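Local coordinates for capsule biosynthesis protein CapD proenzyme (Bacillus anthracis, PDB 3G9K) that cleaves the poly-gamma-D-glutamate capsule of the anthrax bacterium and, as a transpeptidase, joins it by an amide bond to meso-diaminopimelic acid in the peptidoglycan, at residues A[53-58]-A[126-131]; A[66-71]-A[82-86]; A[145-149]-A[159-163]; A[254-258]-A[270-274]. One frame throughout, in Å; residues are numbered along the deposited sequence.

In the fold
Contact 2 falls within the part of the chain between the two halves of contact 1; contacts 3 and 4 come later, one after the other. The same piece of chain leads from helix 44-58, used in contact 1, to strand 68-74, the first strand of the hairpin in contact 2; the centres of these two contacts lie about 18 Å apart. Contact 3 lies about 19 Å from contact 1, centre to centre, where helix 139-152 meets the loop that follows it. Contact 4 is remote, about 42 Å from contact 1 between centres and across the chain's centre from it. All four lie in the N-terminal chain of an enzyme cut from one precursor, and each borders the second chain, most directly contact 2, where the sheet continues into it.

Contact 1: residues A[53-58]-A[126-131]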
loop_
_atom_site.group_PDB
_atom_site.type_symbol
_atom_site.label_atom_id
_atom_site.label_comp_id
_atom_site.label_asym_id
_atom_site.label_seq_id
_atom_site.Cartn_x
_atom_site.Cartn_y
_atom_site.Cartn_z
ATOM N N TYR A 53 2.127 -12.651 -0.113
ATOM C CA TYR A 53 2.976 -13.492 -0.965
ATOM C C TYR A 53 2.482 -13.696 -2.444
ATOM O O TYR A 53 3.275 -13.726 -3.382
ATOM C CB TYR A 53 3.231 -14.825 -0.249
ATOM C CG TYR A 53 4.456 -14.865 0.639
ATOM C CD1 TYR A 53 4.351 -14.843 2.015
ATOM C CD2 TYR A 53 5.719 -14.997 0.084
ATOM C CE1 TYR A 53 5.521 -14.942 2.844
ATOM C CE2 TYR A 53 6.830 -15.073 0.862
ATOM C CZ TYR A 53 6.735 -15.043 2.250
ATOM O OH TYR A 53 7.887 -15.112 2.963
ATOM N N VAL A 54 1.182 -13.861 -2.658
ATOM C CA VAL A 54 0.608 -13.977 -4.002
ATOM C C VAL A 54 0.864 -12.711 -4.859
ATOM O O VAL A 54 1.296 -12.805 -6.006
ATOM C CB VAL A 54 -0.921 -14.309 -3.915
ATOM C CG1 VAL A 54 -1.619 -14.028 -5.235
ATOM C CG2 VAL A 54 -1.099 -15.763 -3.420
ATOM N N LEU A 55 0.674 -11.551 -4.251
ATOM C CA LEU A 55 0.890 -10.241 -4.849
ATOM C C LEU A 55 2.353 -10.115 -5.249
ATOM O O LEU A 55 2.648 -9.624 -6.350
ATOM C CB LEU A 55 0.454 -9.116 -3.900
ATOM C CG LEU A 55 -1.064 -8.895 -3.818
ATOM C CD1 LEU A 55 -1.318 -7.944 -2.676
ATOM C CD2 LEU A 55 -1.652 -8.408 -5.142
ATOM N N GLY A 56 3.268 -10.619 -4.422
ATOM C CA GLY A 56 4.710 -10.610 -4.761
ATOM C C GLY A 56 5.009 -11.428 -5.992
ATOM O O GLY A 56 6.000 -11.210 -6.726
ATOM N N VAL A 57 4.155 -12.406 -6.252
ATOM C CA VAL A 57 4.350 -13.246 -7.450
ATOM C C VAL A 57 3.629 -12.697 -8.685
ATOM O O VAL A 57 4.205 -12.579 -9.766
ATOM C CB VAL A 57 3.897 -14.702 -7.169
ATOM C CG1 VAL A 57 3.900 -15.498 -8.453
ATOM C CG2 VAL A 57 4.807 -15.355 -6.125
ATOM N N VAL A 58 2.356 -12.371 -8.542
ATOM C CA VAL A 58 1.527 -12.035 -9.696
ATOM C C VAL A 58 1.467 -10.530 -9.966
ATOM O O VAL A 58 1.054 -10.098 -11.062
ATOM C CB VAL A 58 0.074 -12.623 -9.545
ATOM C CG1 VAL A 58 0.123 -14.151 -9.312
ATOM C CG2 VAL A 58 -0.697 -11.922 -8.395
ATOM N N PRO A 126 0.030 -21.216 -1.984
ATOM C CA PRO A 126 -0.583 -20.633 -3.195
ATOM C C PRO A 126 0.365 -19.775 -4.063
ATOM O O PRO A 126 0.355 -19.873 -5.281
ATOM C CB PRO A 126 -1.728 -19.808 -2.623
ATOM C CG PRO A 126 -2.075 -20.504 -1.355
ATOM C CD PRO A 126 -0.724 -20.865 -0.781
ATOM N N ALA A 127 1.167 -18.933 -3.415
ATOM C CA ALA A 127 2.161 -18.135 -4.122
ATOM C C ALA A 127 3.138 -19.033 -4.887
ATOM O O ALA A 127 3.410 -18.777 -6.045
ATOM C CB ALA A 127 2.919 -17.264 -3.169
ATOM N N ILE A 128 3.630 -20.081 -4.229
ATOM C CA ILE A 128 4.560 -21.023 -4.799
ATOM C C ILE A 128 3.962 -21.640 -6.061
ATOM O O ILE A 128 4.660 -21.781 -7.037
ATOM C CB ILE A 128 4.991 -22.114 -3.778
ATOM C CG1 ILE A 128 5.904 -21.537 -2.682
ATOM C CG2 ILE A 128 5.673 -23.263 -4.460
ATOM C CD1 ILE A 128 6.094 -22.508 -1.491
ATOM N N ASN A 129 2.661 -21.965 -6.041
ATOM C CA ASN A 129 1.991 -22.581 -7.200
ATOM C C ASN A 129 1.973 -21.657 -8.428
ATOM O O ASN A 129 2.247 -22.072 -9.559
ATOM C CB ASN A 129 0.542 -22.969 -6.831
ATOM C CG ASN A 129 0.446 -24.143 -5.835
ATOM O OD1 ASN A 129 -0.623 -24.343 -5.220
ATOM N ND2 ASN A 129 1.525 -24.911 -5.680
ATOM N N TYR A 130 1.669 -20.379 -8.204
ATOM C CA TYR A 130 1.719 -19.361 -9.270
ATOM C C TYR A 130 3.128 -19.110 -9.777
ATOM O O TYR A 130 3.309 -18.918 -10.970
ATOM C CB TYR A 130 1.072 -18.035 -8.834
ATOM C CG TYR A 130 -0.429 -18.093 -8.623
ATOM C CD1 TYR A 130 -1.295 -18.488 -9.648
ATOM C CD2 TYR A 130 -0.992 -17.698 -7.421
ATOM C CE1 TYR A 130 -2.673 -18.533 -9.456
ATOM C CE2 TYR A 130 -2.344 -17.740 -7.225
ATOM C CZ TYR A 130 -3.189 -18.161 -8.240
ATOM O OH TYR A 130 -4.554 -18.204 -8.022
ATOM N N ALA A 131 4.128 -19.182 -8.899
ATOM C CA ALA A 131 5.540 -19.095 -9.329
ATOM C C ALA A 131 5.902 -20.298 -10.226
ATOM O O ALA A 131 6.434 -20.131 -11.298
ATOM C CB ALA A 131 6.476 -19.036 -8.127
#
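Val54 and Val57 pack against Ala127 and Tyr130 where helix 44-58 and helix 120-133, both within the gamma-glutamyltranspeptidase family region, run side by side as a near-parallel helix pair. Their segment axes differ in direction by 12° and approach to 8.4 Å. No hydrogen bond crosses the interface, so the evidence for its cohesion is apolar contact, with 295 Å² of surface buried.

The closest backbone approach is at the alanine. Ala127 CB points at the first helix and lies 3.6 Å from Tyr53 O, with Tyr53 CB at 3.8 Å. A methyl group so near a main-chain carbonyl fits the 4.4 Å spacing of the Val54 and Ala127 CA atoms. One turn on, the nearest CA atoms, those of Val57 and Ala131, are 6.3 Å apart, and the larger gap is bridged by side chains.

The three valines supply the rest, mostly against Tyr130. The two methyls of Val57 divide the work: CG2 lies beside Ala127, while CG1, anti to the backbone N (chi1 171°), reaches on toward the next turn of the second helix. Val57 and Tyr130 cross at about a right angle. Val58 CG1 joins at the root of the same tyrosine, and Val54 CG1 approaches its ring obliquely.

Other helices enclose the pair. Tyr53 turns its ring away to meet Phe104 edge-to-face, and Tyr130 OH makes a weak hydrogen bond to Glu33 of helix 28-39. Across the contact itself, Val57 CG1 ends 3.8 Å from Tyr130 CB and 3.7 Å from Ala131 N.

Contact 2: residues A[66-71]-A[82-86]; sequences GGGGGM and IDYRE
Met71 and Ile82 form an antiparallel hydrogen-bonded pair: Met71 N to Ile82 O spans 3.0 Å and lies in the carbonyl plane, while Ile82 N to Met71 O is 2.8 Å. Farther along, Tyr84 N donates to Gly69 O at 3.0 Å, though the N-H is bent to 140°; the return bond, Gly69 N to Tyr84 O, is weak. Gly70 CA makes a C-H...O contact with Ile82 O at 3.3 Å.

Tyr84 CG sits between its backbone N and carbonyl carbon (chi1 47°), which brings the ring across the glycine strand, with Gly69 O 3.2 Å above the centre of one face and Gly70 N over the same face nearer the rim. Met71 CB meets the ring edge in plane. Tyr84 OH bonds to Asn18 of the second chain.

Polar side chains shape the chain where it leaves strand 79-83. Asp83 OD1 accepts from Arg85 N, an Asx turn; OD1 also makes a salt bridge to Arg55 of the second chain and OD2 one to Arg221. Gly68 to Met71 form an antiparallel ladder with a strand of the second chain, so this beta hairpin carries the sheet across the interface, as expected of an Ntn-hydrolase fold.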
loop_
_atom_site.group_PDB
_atom_site.type_symbol
_atom_site.label_atom_id
_atom_site.label_comp_id
_atom_site.label_asym_id
_atom_site.label_seq_id
_atom_site.Cartn_x
_atom_site.Cartn_y
_atom_site.Cartn_z
ATOM N N GLY A 66 11.554 -8.878 -2.223
ATOM C CA GLY A 66 12.724 -7.985 -2.340
ATOM C C GLY A 66 12.473 -6.627 -1.714
ATOM O O GLY A 66 13.362 -5.772 -1.708
ATOM N N GLY A 67 11.252 -6.408 -1.233
ATOM C CA GLY A 67 10.842 -5.161 -0.561
ATOM C C GLY A 67 10.466 -5.161 0.929
ATOM O O GLY A 67 11.080 -5.863 1.775
ATOM N N GLY A 68 9.451 -4.351 1.246
ATOM C CA GLY A 68 8.996 -4.168 2.608
ATOM C C GLY A 68 7.564 -3.731 2.628
ATOM O O GLY A 68 6.906 -3.759 1.608
ATOM N N GLY A 69 7.089 -3.271 3.780
ATOM C CA GLY A 69 5.688 -2.965 3.928
ATOM C C GLY A 69 5.361 -2.657 5.367
ATOM O O GLY A 69 6.266 -2.661 6.244
ATOM N N GLY A 70 4.082 -2.456 5.592
ATOM C CA GLY A 70 3.514 -2.262 6.887
ATOM C C GLY A 70 2.111 -2.809 6.931
ATOM O O GLY A 70 1.435 -2.763 5.961
HETATM N N MSE A 71 1.766 -3.329 8.129
HETATM C CA MSE A 71 0.469 -3.956 8.298
HETATM C C MSE A 71 -0.198 -3.507 9.577
HETATM O O MSE A 71 0.351 -3.660 10.689
HETATM C CB MSE A 71 0.595 -5.482 8.293
HETATM C CG MSE A 71 -0.756 -6.219 8.407
HETATM SE SE MSE A 71 -0.675 -8.147 8.307
HETATM C CE MSE A 71 0.147 -8.310 6.534
ATOM N N ILE A 82 2.590 -3.588 12.393
ATOM C CA ILE A 82 3.893 -4.206 12.180
ATOM C C ILE A 82 4.659 -3.499 11.028
ATOM O O ILE A 82 4.187 -3.432 9.892
ATOM C CB ILE A 82 3.791 -5.698 11.904
ATOM C CG1 ILE A 82 2.812 -6.361 12.871
ATOM C CG2 ILE A 82 5.193 -6.315 11.947
ATOM C CD1 ILE A 82 3.091 -6.015 14.305
ATOM N N ASP A 83 5.821 -2.962 11.368
ATOM C CA ASP A 83 6.699 -2.257 10.460
ATOM C C ASP A 83 7.777 -3.217 9.931
ATOM O O ASP A 83 8.720 -3.565 10.654
ATOM C CB ASP A 83 7.347 -1.075 11.206
ATOM C CG ASP A 83 8.269 -0.234 10.300
ATOM O OD1 ASP A 83 8.690 -0.715 9.222
ATOM O OD2 ASP A 83 8.539 0.938 10.625
ATOM N N TYR A 84 7.653 -3.627 8.666
ATOM C CA TYR A 84 8.678 -4.448 8.009
ATOM C C TYR A 84 9.257 -3.728 6.764
ATOM O O TYR A 84 9.574 -4.319 5.735
ATOM C CB TYR A 84 8.143 -5.861 7.704
ATOM C CG TYR A 84 6.750 -5.872 7.051
ATOM C CD1 TYR A 84 6.599 -5.986 5.687
ATOM C CD2 TYR A 84 5.610 -5.758 7.816
ATOM C CE1 TYR A 84 5.353 -5.974 5.113
ATOM C CE2 TYR A 84 4.374 -5.732 7.254
ATOM C CZ TYR A 84 4.239 -5.868 5.893
ATOM O OH TYR A 84 2.974 -5.829 5.344
ATOM N N ARG A 85 9.461 -2.431 6.929
ATOM C CA ARG A 85 10.086 -1.628 5.954
ATOM C C ARG A 85 11.570 -1.983 5.929
ATOM O O ARG A 85 12.140 -2.354 6.970
ATOM C CB ARG A 85 9.866 -0.169 6.343
ATOM C CG ARG A 85 10.268 0.810 5.308
ATOM C CD ARG A 85 9.545 2.150 5.527
ATOM N NE ARG A 85 10.070 3.175 4.632
ATOM C CZ ARG A 85 9.821 3.227 3.327
ATOM N NH1 ARG A 85 9.060 2.312 2.727
ATOM N NH2 ARG A 85 10.336 4.216 2.612
ATOM N N GLU A 86 12.182 -1.846 4.760
ATOM C CA GLU A 86 13.608 -2.121 4.592
ATOM C C GLU A 86 14.455 -1.198 5.461
ATOM O O GLU A 86 14.051 -0.097 5.794
ATOM C CB GLU A 86 14.054 -2.007 3.133
ATOM C CG GLU A 86 13.213 -2.744 2.166
ATOM C CD GLU A 86 12.116 -1.905 1.534
ATOM O OE1 GLU A 86 11.510 -0.997 2.187
ATOM O OE2 GLU A 86 11.843 -2.188 0.343
#

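Contact 3: residues A[145-149]-A[159-163]; sequences LDLAK and IFYPN
Tyr161 reaches from the loop after helix 139-152 back to the helix, its ring passing between the side chains of Leu145 and Lys149. CG lies anti to the carbonyl carbon (chi1 -63°), and the ring extends until OH donates to Leu145 O at 2.8 Å. That oxygen sits at the ring's edge, close to its plane. Seen from the carbonyl, the hydroxyl arrives well off the C=O line, at 118°, and is tilted 31° from the carbonyl plane.

Leu145 crosses the tyrosine obliquely: CD2 is 3.7 Å from Tyr161 CZ, while CD1 meets the backbone oxygen of Phe160 at 3.5 Å. The same leucine crosses the Phe160 side chain at about a right angle, with CD2 lying 3.8 Å from Phe160 CB. Beyond that CB the phenylalanine leads away to meet Phe34 of the second chain.

Lys149 crosses the Tyr161 side chain obliquely on the opposite side of the ring from Leu145 CD2, using its aliphatic part: Lys149 CG is 3.7 Å from Tyr161 CE2. The tyrosine ring has a further neighbour in the ring of Tyr153.

The phenol adds a short hydrogen bond to a carbonyl whose bonds from Ala148 N and Lys149 N are both weak, so it is probably a significant partner of that oxygen. The bond gives the buried hydroxyl a polar partner, with the aliphatic parts of Leu145 and Lys149 packed on its ring.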
loop_
_atom_site.group_PDB
_atom_site.type_symbol
_atom_site.label_atom_id
_atom_site.label_comp_id
_atom_site.label_asym_id
_atom_site.label_seq_id
_atom_site.Cartn_x
_atom_site.Cartn_y
_atom_site.Cartn_z
ATOM N N LEU A 145 6.166 -3.357 -17.646
ATOM C CA LEU A 145 7.414 -3.871 -18.187
ATOM C C LEU A 145 7.882 -2.997 -19.361
ATOM O O LEU A 145 9.068 -2.635 -19.458
ATOM C CB LEU A 145 7.248 -5.315 -18.644
ATOM C CG LEU A 145 7.261 -6.368 -17.528
ATOM C CD1 LEU A 145 6.781 -7.688 -18.025
ATOM C CD2 LEU A 145 8.682 -6.486 -16.985
ATOM N N ASP A 146 6.933 -2.646 -20.231
ATOM C CA ASP A 146 7.212 -1.785 -21.368
ATOM C C ASP A 146 7.854 -0.489 -20.927
ATOM O O ASP A 146 8.944 -0.159 -21.382
ATOM C CB ASP A 146 5.918 -1.509 -22.165
ATOM C CG ASP A 146 6.167 -0.592 -23.334
ATOM O OD1 ASP A 146 6.480 -1.106 -24.406
ATOM O OD2 ASP A 146 6.137 0.637 -23.140
ATOM N N LEU A 147 7.217 0.229 -20.005
ATOM C CA LEU A 147 7.718 1.486 -19.511
ATOM C C LEU A 147 9.019 1.376 -18.727
ATOM O O LEU A 147 9.791 2.359 -18.689
ATOM C CB LEU A 147 6.696 2.185 -18.623
ATOM C CG LEU A 147 5.399 2.585 -19.336
ATOM C CD1 LEU A 147 4.426 3.263 -18.354
ATOM C CD2 LEU A 147 5.708 3.457 -20.559
ATOM N N ALA A 148 9.250 0.223 -18.087
ATOM C CA ALA A 148 10.465 0.029 -17.293
ATOM C C ALA A 148 11.653 -0.441 -18.130
ATOM O O ALA A 148 12.791 -0.390 -17.666
ATOM C CB ALA A 148 10.206 -0.973 -16.121
ATOM N N LYS A 149 11.407 -0.940 -19.332
ATOM C CA LYS A 149 12.448 -1.616 -20.098
ATOM C C LYS A 149 13.747 -0.794 -20.201
ATOM O O LYS A 149 14.853 -1.365 -20.085
ATOM C CB LYS A 149 11.892 -1.999 -21.456
ATOM C CG LYS A 149 12.787 -2.823 -22.376
ATOM C CD LYS A 149 12.075 -3.073 -23.682
ATOM C CE LYS A 149 13.035 -3.692 -24.728
ATOM N NZ LYS A 149 14.339 -2.935 -24.778
ATOM N N ILE A 159 12.730 -13.999 -19.005
ATOM C CA ILE A 159 11.317 -14.454 -18.811
ATOM C C ILE A 159 10.240 -13.365 -18.881
ATOM O O ILE A 159 9.071 -13.666 -19.200
ATOM C CB ILE A 159 11.082 -15.254 -17.516
ATOM C CG1 ILE A 159 11.168 -14.364 -16.260
ATOM C CG2 ILE A 159 12.038 -16.375 -17.381
ATOM C CD1 ILE A 159 10.962 -15.170 -14.989
ATOM N N PHE A 160 10.618 -12.128 -18.551
ATOM C CA PHE A 160 9.721 -10.978 -18.599
ATOM C C PHE A 160 9.711 -10.276 -19.944
ATOM O O PHE A 160 8.802 -9.490 -20.217
ATOM C CB PHE A 160 10.137 -9.954 -17.548
ATOM C CG PHE A 160 10.196 -10.517 -16.167
ATOM C CD1 PHE A 160 9.022 -10.836 -15.484
ATOM C CD2 PHE A 160 11.414 -10.738 -15.545
ATOM C CE1 PHE A 160 9.076 -11.351 -14.200
ATOM C CE2 PHE A 160 11.477 -11.255 -14.264
ATOM C CZ PHE A 160 10.294 -11.527 -13.571
ATOM N N TYR A 161 10.754 -10.522 -20.746
ATOM C CA TYR A 161 10.904 -9.916 -22.075
ATOM C C TYR A 161 11.227 -10.977 -23.107
ATOM O O TYR A 161 12.284 -10.943 -23.687
ATOM C CB TYR A 161 11.995 -8.861 -22.084
ATOM C CG TYR A 161 11.737 -7.673 -21.191
ATOM C CD1 TYR A 161 12.183 -7.676 -19.867
ATOM C CD2 TYR A 161 11.028 -6.565 -21.646
ATOM C CE1 TYR A 161 11.970 -6.598 -19.041
ATOM C CE2 TYR A 161 10.796 -5.451 -20.807
ATOM C CZ TYR A 161 11.262 -5.486 -19.500
ATOM O OH TYR A 161 11.063 -4.412 -18.636
ATOM N N PRO A 162 10.297 -11.902 -23.352
ATOM C CA PRO A 162 10.454 -12.965 -24.346
ATOM C C PRO A 162 10.668 -12.409 -25.760
ATOM O O PRO A 162 9.904 -11.556 -26.219
ATOM C CB PRO A 162 9.111 -13.697 -24.271
ATOM C CG PRO A 162 8.597 -13.386 -22.959
ATOM C CD PRO A 162 8.973 -11.981 -22.720
ATOM N N ASN A 163 11.709 -12.890 -26.428
ATOM C CA ASN A 163 12.119 -12.364 -27.730
ATOM C C ASN A 163 12.365 -10.853 -27.714
ATOM O O ASN A 163 12.176 -10.181 -28.722
ATOM C CB ASN A 163 11.095 -12.748 -28.809
ATOM C CG ASN A 163 11.108 -14.237 -29.127
ATOM O OD1 ASN A 163 12.126 -14.782 -29.566
ATOM N ND2 ASN A 163 9.978 -14.895 -28.924
#

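Contact 4: residues A[254-258]-A[270-274]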
loop_
_atom_site.group_PDB
_atom_site.type_symbol
_atom_site.label_atom_id
_atom_site.label_comp_id
_atom_site.label_asym_id
_atom_site.label_seq_id
_atom_site.Cartn_x
_atom_site.Cartn_y
_atom_site.Cartn_z
ATOM N N LYS A 254 -12.827 20.427 9.810
ATOM C CA LYS A 254 -12.955 21.697 10.559
ATOM C C LYS A 254 -13.183 22.877 9.636
ATOM O O LYS A 254 -13.957 23.779 9.932
ATOM C CB LYS A 254 -11.681 21.967 11.356
ATOM C CG LYS A 254 -11.842 23.097 12.338
ATOM C CD LYS A 254 -10.651 23.270 13.242
ATOM C CE LYS A 254 -10.912 24.416 14.248
ATOM N NZ LYS A 254 -9.649 25.108 14.571
ATOM N N LYS A 255 -12.488 22.874 8.514
ATOM C CA LYS A 255 -12.612 23.938 7.539
ATOM C C LYS A 255 -13.822 23.718 6.633
ATOM O O LYS A 255 -14.109 24.539 5.772
ATOM C CB LYS A 255 -11.313 24.053 6.758
ATOM C CG LYS A 255 -10.119 24.267 7.695
ATOM C CD LYS A 255 -8.910 24.815 6.966
ATOM C CE LYS A 255 -7.633 24.642 7.781
ATOM N NZ LYS A 255 -6.764 25.845 7.647
ATOM N N GLU A 256 -14.555 22.629 6.851
ATOM C CA GLU A 256 -15.804 22.357 6.125
ATOM C C GLU A 256 -15.651 22.522 4.614
ATOM O O GLU A 256 -16.510 23.112 3.948
ATOM C CB GLU A 256 -16.925 23.264 6.626
ATOM C CG GLU A 256 -17.281 23.036 8.077
ATOM C CD GLU A 256 -18.300 24.038 8.568
ATOM O OE1 GLU A 256 -18.092 25.260 8.349
ATOM O OE2 GLU A 256 -19.309 23.603 9.165
ATOM N N VAL A 257 -14.553 21.991 4.078
ATOM C CA VAL A 257 -14.274 22.104 2.653
ATOM C C VAL A 257 -15.318 21.402 1.808
ATOM O O VAL A 257 -15.487 21.730 0.637
ATOM C CB VAL A 257 -12.901 21.538 2.291
ATOM C CG1 VAL A 257 -11.830 22.384 2.912
ATOM C CG2 VAL A 257 -12.785 20.077 2.744
ATOM N N TYR A 258 -16.016 20.436 2.403
ATOM C CA TYR A 258 -17.064 19.713 1.692
ATOM C C TYR A 258 -18.186 20.644 1.205
ATOM O O TYR A 258 -18.803 20.378 0.178
ATOM C CB TYR A 258 -17.669 18.614 2.555
ATOM C CG TYR A 258 -18.665 17.787 1.778
ATOM C CD1 TYR A 258 -18.232 16.872 0.816
ATOM C CD2 TYR A 258 -20.038 17.958 1.957
ATOM C CE1 TYR A 258 -19.148 16.109 0.080
ATOM C CE2 TYR A 258 -20.965 17.206 1.223
ATOM C CZ TYR A 258 -20.514 16.287 0.287
ATOM O OH TYR A 258 -21.428 15.539 -0.432
ATOM N N LYS A 270 -8.623 24.947 -1.565
ATOM C CA LYS A 270 -8.720 24.724 -0.135
ATOM C C LYS A 270 -8.007 23.432 0.277
ATOM O O LYS A 270 -7.583 23.288 1.375
ATOM C CB LYS A 270 -10.180 24.711 0.303
ATOM C CG LYS A 270 -10.801 26.097 0.519
ATOM C CD LYS A 270 -12.225 26.017 0.991
ATOM C CE LYS A 270 -12.739 27.330 1.597
ATOM N NZ LYS A 270 -14.063 27.225 2.225
HETATM N N MSE A 271 -8.005 22.416 -0.630
HETATM C CA MSE A 271 -7.296 21.157 -0.400
HETATM C C MSE A 271 -5.788 21.369 -0.504
HETATM O O MSE A 271 -5.017 20.773 0.259
HETATM C CB MSE A 271 -7.758 20.064 -1.374
HETATM C CG MSE A 271 -9.028 19.330 -0.948
HETATM SE SE MSE A 271 -8.874 18.503 0.829
HETATM C CE MSE A 271 -10.670 17.793 0.955
ATOM N N GLU A 272 -5.375 22.313 -1.393
ATOM C CA GLU A 272 -3.977 22.577 -1.551
ATOM C C GLU A 272 -3.470 23.179 -0.291
ATOM O O GLU A 272 -2.374 22.948 0.099
ATOM C CB GLU A 272 -3.729 23.562 -2.672
ATOM C CG GLU A 272 -2.280 23.795 -3.010
ATOM C CD GLU A 272 -1.563 24.797 -2.111
ATOM O OE1 GLU A 272 -2.200 25.709 -1.611
ATOM O OE2 GLU A 272 -0.360 24.645 -1.916
ATOM N N GLU A 273 -4.290 23.992 0.319
ATOM C CA GLU A 273 -3.887 24.690 1.527
ATOM C C GLU A 273 -3.708 23.689 2.669
ATOM O O GLU A 273 -2.675 23.689 3.329
ATOM C CB GLU A 273 -4.911 25.783 1.881
ATOM C CG GLU A 273 -5.011 26.905 0.828
ATOM C CD GLU A 273 -6.301 27.732 0.947
ATOM O OE1 GLU A 273 -6.761 27.966 2.086
ATOM O OE2 GLU A 273 -6.851 28.156 -0.098
ATOM N N ILE A 274 -4.704 22.816 2.856
ATOM C CA ILE A 274 -4.691 21.792 3.922
ATOM C C ILE A 274 -3.500 20.838 3.792
ATOM O O ILE A 274 -2.880 20.473 4.796
ATOM C CB ILE A 274 -6.021 20.982 3.941
ATOM C CG1 ILE A 274 -7.184 21.864 4.409
ATOM C CG2 ILE A 274 -5.909 19.754 4.859
ATOM C CD1 ILE A 274 -8.567 21.294 4.149
HETATM O O HOH W 1 -12.988 26.842 4.761
#
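Val257 is the centre of this contact, pointing at helix 264-284 and touching three of its residues. Its CG1 meets Ile274 CD1 at 3.7 Å and Lys270 CB at 3.9 Å; CG2 takes the terminal methyl, CE, of Met271 (a selenomethionine) at 3.6 Å. The two valine methyls thus serve different partners: Met271 crosses the valine at about a right angle, and Ile274 comes in obliquely. Met271 reaches it because its chain bends at chi2 (-57°).

A polar bridge runs beside this apolar set. One water donates to Lys255 O and accepts from Lys270 NZ, each at 2.8 Å, spanning the 4.4 Å between those two atoms. Lys270 is extended beyond CG, and its ammonium also forms a salt bridge with Asp260.

Farther out, the backbone sets the valine in place. Glu256 has positive phi (49°) and closes helix 242-254 with a Schellman motif, after which the chain turns into the short 3-10 segment that carries Val257. Ala252 of the finished helix touches Val257, Met271 and Ile274. On the second chain, Asp91 packs on Val257 and Phe109 on Met271, so the contact lies where the end of helix 242-254 meets the flank of helix 264-284, beside the partner chain.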